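Local coordinates for protein beta-1,4-mannanase (Aplysia kurodai, PDB 3VUP) that probably hydrolyses the beta-1,4-mannosidic linkages of mannan as a TIM-barrel enzyme of the sea hare's digestive fluid, at residues L201-L204 with N205-D209; H239-D242 with H243-R246. One frame throughout, in Å; residues are numbered along the deposited sequence.

Interaction 1. Residues L201-L204 with N205-D209; sequences LRFL and NWQAD
Helix 197-214 is one of the outer helices of the TIM barrel, lying between barrel strands 157-161 and 220-224 in the chain, and two of its i to i+4 side-chain pairs, Arg202 with Trp206 and Phe203 with Gln207, come from its middle turns. Asn205 N to Leu201 O, Trp206 N to Arg202 O and Ala208 N to Leu204 O, each 2.8 to 2.9 Å long, are regular i to i+4 bonds of the helix. Arg202 and Trp206 run side by side. In the arginine conformer described here (a second one is modelled), CG sits over a face of the indole as a CH-pi contact, 3.7 Å from the centroid of the five-membered ring and 14° off its normal, and CD follows over the rim of the six-membered ring, 3.8 Å from Trp206 CZ2. The chain then bends at chi3 (66°), and the guanidinium plane stands 67° from the indole plane while NH2 makes a salt bridge with Asp199. Trp206 NE1 donates to Gly249 O, which helps fix the rotation of the indole. On the barrel side, Gln207 OE1 accepts from Trp111 NE1, and Phe203 packs on Met160 of strand 157-161. The Gln207 amide serves its own helix too: NE2 donates to Phe203 O at 3.0 Å, Phe203 O lying in the amide plane, though NE2 stands above the carbonyl plane. Phe203 O also takes a weak bond from Gln207 N. The same NE2 sits over the centre of the Phe203 ring, 3.1 Å above its plane.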
loop_
_atom_site.group_PDB
_atom_site.type_symbol
_atom_site.label_atom_id
_atom_site.label_comp_id
_atom_site.label_asym_id
_atom_site.label_seq_id
_atom_site.Cartn_x
_atom_site.Cartn_y
_atom_site.Cartn_z
ATOM N N LEU A 201 -3.485 14.553 3.771
ATOM C CA LEU A 201 -4.568 13.875 4.470
ATOM C C LEU A 201 -5.904 14.048 3.748
ATOM O O LEU A 201 -6.722 13.127 3.744
ATOM C CB LEU A 201 -4.637 14.287 5.939
ATOM C CG LEU A 201 -3.439 13.870 6.788
ATOM C CD1 LEU A 201 -3.551 14.497 8.168
ATOM C CD2 LEU A 201 -3.327 12.349 6.868
ATOM N N ARG A 202 -6.138 15.210 3.145
ATOM C CA ARG A 202 -7.327 15.379 2.326
ATOM C C ARG A 202 -7.277 14.415 1.143
ATOM O O ARG A 202 -8.259 13.747 0.829
ATOM C CB ARG A 202 -7.455 16.815 1.826
ATOM C CG ARG A 202 -8.596 16.986 0.837
ATOM C CD ARG A 202 -8.688 18.403 0.285
ATOM N NE ARG A 202 -7.533 18.763 -0.533
ATOM C CZ ARG A 202 -6.604 19.637 -0.164
ATOM N NH1 ARG A 202 -6.685 20.243 1.014
ATOM N NH2 ARG A 202 -5.590 19.902 -0.975
ATOM N N PHE A 203 -6.125 14.357 0.487
ATOM C CA PHE A 203 -5.887 13.475 -0.654
ATOM C C PHE A 203 -6.231 12.032 -0.298
ATOM O O PHE A 203 -6.922 11.344 -1.052
ATOM C CB PHE A 203 -4.413 13.652 -1.052
ATOM C CG PHE A 203 -3.912 12.753 -2.160
ATOM C CD1 PHE A 203 -4.146 13.053 -3.495
ATOM C CD2 PHE A 203 -3.091 11.680 -1.859
ATOM C CE1 PHE A 203 -3.619 12.254 -4.507
ATOM C CE2 PHE A 203 -2.569 10.880 -2.859
ATOM C CZ PHE A 203 -2.827 11.165 -4.181
ATOM N N LEU A 204 -5.765 11.593 0.865
ATOM C CA LEU A 204 -6.036 10.240 1.326
ATOM C C LEU A 204 -7.498 10.043 1.750
ATOM O O LEU A 204 -8.141 9.072 1.351
ATOM C CB LEU A 204 -5.071 9.871 2.455
ATOM C CG LEU A 204 -3.579 9.861 2.085
ATOM C CD1 LEU A 204 -2.714 9.745 3.332
ATOM C CD2 LEU A 204 -3.257 8.739 1.112
ATOM N N ASN A 205 -8.023 10.972 2.540
ATOM C CA ASN A 205 -9.404 10.883 3.015
ATOM C C ASN A 205 -10.389 10.813 1.857
ATOM O O ASN A 205 -11.298 9.981 1.855
ATOM C CB ASN A 205 -9.711 12.086 3.916
ATOM C CG ASN A 205 -11.168 12.158 4.361
ATOM O OD1 ASN A 205 -11.912 13.049 3.951
ATOM N ND2 ASN A 205 -11.576 11.233 5.219
ATOM N N TRP A 206 -10.225 11.686 0.866
ATOM C CA TRP A 206 -11.197 11.720 -0.224
ATOM C C TRP A 206 -11.159 10.439 -1.047
ATOM O O TRP A 206 -12.199 9.929 -1.461
ATOM C CB TRP A 206 -10.987 12.941 -1.117
ATOM C CG TRP A 206 -11.427 14.243 -0.499
ATOM C CD1 TRP A 206 -11.726 14.487 0.820
ATOM C CD2 TRP A 206 -11.629 15.482 -1.189
ATOM N NE1 TRP A 206 -12.093 15.802 0.984
ATOM C CE2 TRP A 206 -12.039 16.435 -0.231
ATOM C CE3 TRP A 206 -11.493 15.880 -2.522
ATOM C CZ2 TRP A 206 -12.316 17.761 -0.569
ATOM C CZ3 TRP A 206 -11.765 17.192 -2.852
ATOM C CH2 TRP A 206 -12.176 18.117 -1.880
ATOM N N GLN A 207 -9.966 9.903 -1.283
ATOM C CA GLN A 207 -9.886 8.669 -2.052
ATOM C C GLN A 207 -10.437 7.476 -1.276
ATOM O O GLN A 207 -11.158 6.648 -1.833
ATOM C CB GLN A 207 -8.463 8.415 -2.533
ATOM C CG GLN A 207 -7.978 9.422 -3.562
ATOM C CD GLN A 207 -6.546 9.153 -3.955
ATOM O OE1 GLN A 207 -6.282 8.412 -4.896
ATOM N NE2 GLN A 207 -5.609 9.725 -3.211
ATOM N N ALA A 208 -10.093 7.376 0.001
ATOM C CA ALA A 208 -10.609 6.282 0.806
ATOM C C ALA A 208 -12.135 6.305 0.862
ATOM O O ALA A 208 -12.778 5.267 0.764
ATOM C CB ALA A 208 -10.012 6.311 2.206
ATOM N N ASP A 209 -12.705 7.499 1.005
ATOM C CA ASP A 209 -14.153 7.633 1.082
ATOM C C ASP A 209 -14.800 7.267 -0.247
ATOM O O ASP A 209 -15.825 6.587 -0.282
ATOM C CB ASP A 209 -14.545 9.046 1.503
ATOM C CG ASP A 209 -16.045 9.208 1.685
ATOM O OD1 ASP A 209 -16.563 8.904 2.783
ATOM O OD2 ASP A 209 -16.704 9.663 0.729
#

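Interaction 2. Residues H239-D242 with H243-R246; sequences HYSD and HCLR. With SO4 (sulfate ion), chain I.
Arg246 NH1 has two acceptors, sulfate O2 at 3.0 Å and water 1 at 2.9 Å, while Asp242 CB lies over one face of the guanidinium. The two side chains run alongside each other, yet Asp242 OD2 is 4.1 Å from Arg246 NH1 and well out of the guanidinium plane, so the opposite charges are near each other but no N-H points at the oxygen. Water 1 bridges them instead, donating to Asp242 OD2 at 2.7 Å. Asp242 OD1 has a salt bridge to Lys287, and Arg246 NE donates to Gln252 O. Sulfate O2 lies in plane at the guanidinium edge; O3 of the same ion, probably from the crystallisation liquor, accepts from His243 ND1 at 2.8 Å, in the imidazole plane. The histidine reaches it with CG anti to the backbone N (chi1 170°). Helix 242-249 and the loop leading into it follow strand 220-224 of the TIM barrel, and Ser241 is the helix N-cap: its OG accepts from Cys244 N at 3.1 Å, and its carbonyl O accepts from Leu245 N. With chi1 at 65°, OG is turned back over the first turn and comes within 3.3 Å of Cys244 SG, the sulfur in the disulfide with Cys177. Behind the cap, His239 O is buried against Cys244 CB at 3.3 Å and has no hydrogen-bonding partner.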
loop_
_atom_site.group_PDB
_atom_site.type_symbol
_atom_site.label_atom_id
_atom_site.label_comp_id
_atom_site.label_asym_id
_atom_site.label_seq_id
_atom_site.Cartn_x
_atom_site.Cartn_y
_atom_site.Cartn_z
ATOM N N HIS A 239 -0.077 10.329 12.121
ATOM C CA HIS A 239 -0.784 11.209 11.207
ATOM C C HIS A 239 -2.006 10.611 10.536
ATOM O O HIS A 239 -2.779 11.337 9.921
ATOM C CB HIS A 239 0.177 11.700 10.138
ATOM C CG HIS A 239 1.170 12.673 10.670
ATOM N ND1 HIS A 239 0.841 13.987 10.920
ATOM C CD2 HIS A 239 2.448 12.517 11.087
ATOM C CE1 HIS A 239 1.886 14.606 11.437
ATOM N NE2 HIS A 239 2.875 13.736 11.553
ATOM N N TYR A 240 -2.184 9.300 10.649
ATOM C CA TYR A 240 -3.098 8.585 9.762
ATOM C C TYR A 240 -4.298 7.973 10.469
ATOM O O TYR A 240 -4.965 7.092 9.925
ATOM C CB TYR A 240 -2.335 7.544 8.955
ATOM C CG TYR A 240 -1.157 8.134 8.213
ATOM C CD1 TYR A 240 -1.343 8.993 7.133
ATOM C CD2 TYR A 240 0.144 7.852 8.607
ATOM C CE1 TYR A 240 -0.263 9.525 6.444
ATOM C CE2 TYR A 240 1.230 8.384 7.927
ATOM C CZ TYR A 240 1.016 9.214 6.844
ATOM O OH TYR A 240 2.075 9.750 6.145
ATOM N N SER A 241 -4.561 8.445 11.681
ATOM C CA SER A 241 -5.746 8.048 12.419
ATOM C C SER A 241 -7.019 8.458 11.685
ATOM O O SER A 241 -7.026 9.364 10.843
ATOM C CB SER A 241 -5.755 8.736 13.778
ATOM O OG SER A 241 -5.883 10.139 13.597
ATOM N N ASP A 242 -8.118 7.807 12.053
ATOM C CA ASP A 242 -9.424 8.160 11.518
ATOM C C ASP A 242 -9.702 9.645 11.759
ATOM O O ASP A 242 -10.193 10.347 10.880
ATOM C CB ASP A 242 -10.522 7.357 12.218
ATOM C CG ASP A 242 -10.464 5.857 11.939
ATOM O OD1 ASP A 242 -9.549 5.358 11.250
ATOM O OD2 ASP A 242 -11.365 5.167 12.451
ATOM N N HIS A 243 -9.402 10.105 12.968
ATOM C CA HIS A 243 -9.630 11.492 13.331
ATOM C C HIS A 243 -8.898 12.456 12.397
ATOM O O HIS A 243 -9.467 13.459 11.956
ATOM C CB HIS A 243 -9.185 11.721 14.771
ATOM C CG HIS A 243 -9.152 13.162 15.160
ATOM N ND1 HIS A 243 -10.295 13.889 15.409
ATOM C CD2 HIS A 243 -8.117 14.018 15.320
ATOM C CE1 HIS A 243 -9.964 15.129 15.717
ATOM N NE2 HIS A 243 -8.650 15.234 15.670
ATOM N N CYS A 244 -7.631 12.179 12.110
ATOM C CA CYS A 244 -6.844 13.085 11.278
ATOM C C CYS A 244 -7.324 13.128 9.840
ATOM O O CYS A 244 -7.386 14.201 9.234
ATOM C CB CYS A 244 -5.360 12.723 11.339
ATOM S SG CYS A 244 -4.623 13.074 12.962
ATOM N N LEU A 245 -7.667 11.974 9.284
ATOM C CA LEU A 245 -8.155 11.938 7.911
ATOM C C LEU A 245 -9.486 12.681 7.789
ATOM O O LEU A 245 -9.677 13.491 6.876
ATOM C CB LEU A 245 -8.292 10.496 7.434
ATOM C CG LEU A 245 -6.953 9.788 7.225
ATOM C CD1 LEU A 245 -7.132 8.285 7.288
ATOM C CD2 LEU A 245 -6.371 10.175 5.896
ATOM N N ARG A 246 -10.408 12.409 8.713
ATOM C CA ARG A 246 -11.708 13.075 8.701
ATOM C C ARG A 246 -11.571 14.577 8.948
ATOM O O ARG A 246 -12.304 15.380 8.366
ATOM C CB ARG A 246 -12.647 12.448 9.732
ATOM C CG ARG A 246 -13.073 11.031 9.392
ATOM C CD ARG A 246 -13.811 10.383 10.552
ATOM N NE ARG A 246 -14.288 9.060 10.180
ATOM C CZ ARG A 246 -14.452 8.053 11.027
ATOM N NH1 ARG A 246 -14.177 8.210 12.321
ATOM N NH2 ARG A 246 -14.894 6.887 10.575
HETATM S S SO4 I . -13.507 11.683 14.405
HETATM O O1 SO4 I . -13.741 12.545 13.246
HETATM O O2 SO4 I . -12.954 10.399 13.975
HETATM O O3 SO4 I . -12.596 12.352 15.327
HETATM O O4 SO4 I . -14.779 11.437 15.076
HETATM O O HOH W 1 -13.270 6.184 14.135
#

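Interactions 1 and 2 follow one another along the chain, their centres about 10 Å apart, and they meet where helix 242-249 packs against helix 197-214. Leu245 is the main point of contact: its CD2 lies 3.7 Å from Leu204 CB, and its carbonyl O is 3.2 Å from Asn205 CG. On the cap side, Leu201 CD2 closes to 3.3 Å on His239 O. Tyr240 packs against both Leu201 and Leu204, while its OH bonds to Tyr197 and Glu164. Glu164 lies just past the C-terminal end of strand 157-161, the end of a TIM barrel where active sites are found, so Tyr240 probably reaches toward the catalytic side. The sulfate sits at the far end of interaction 2.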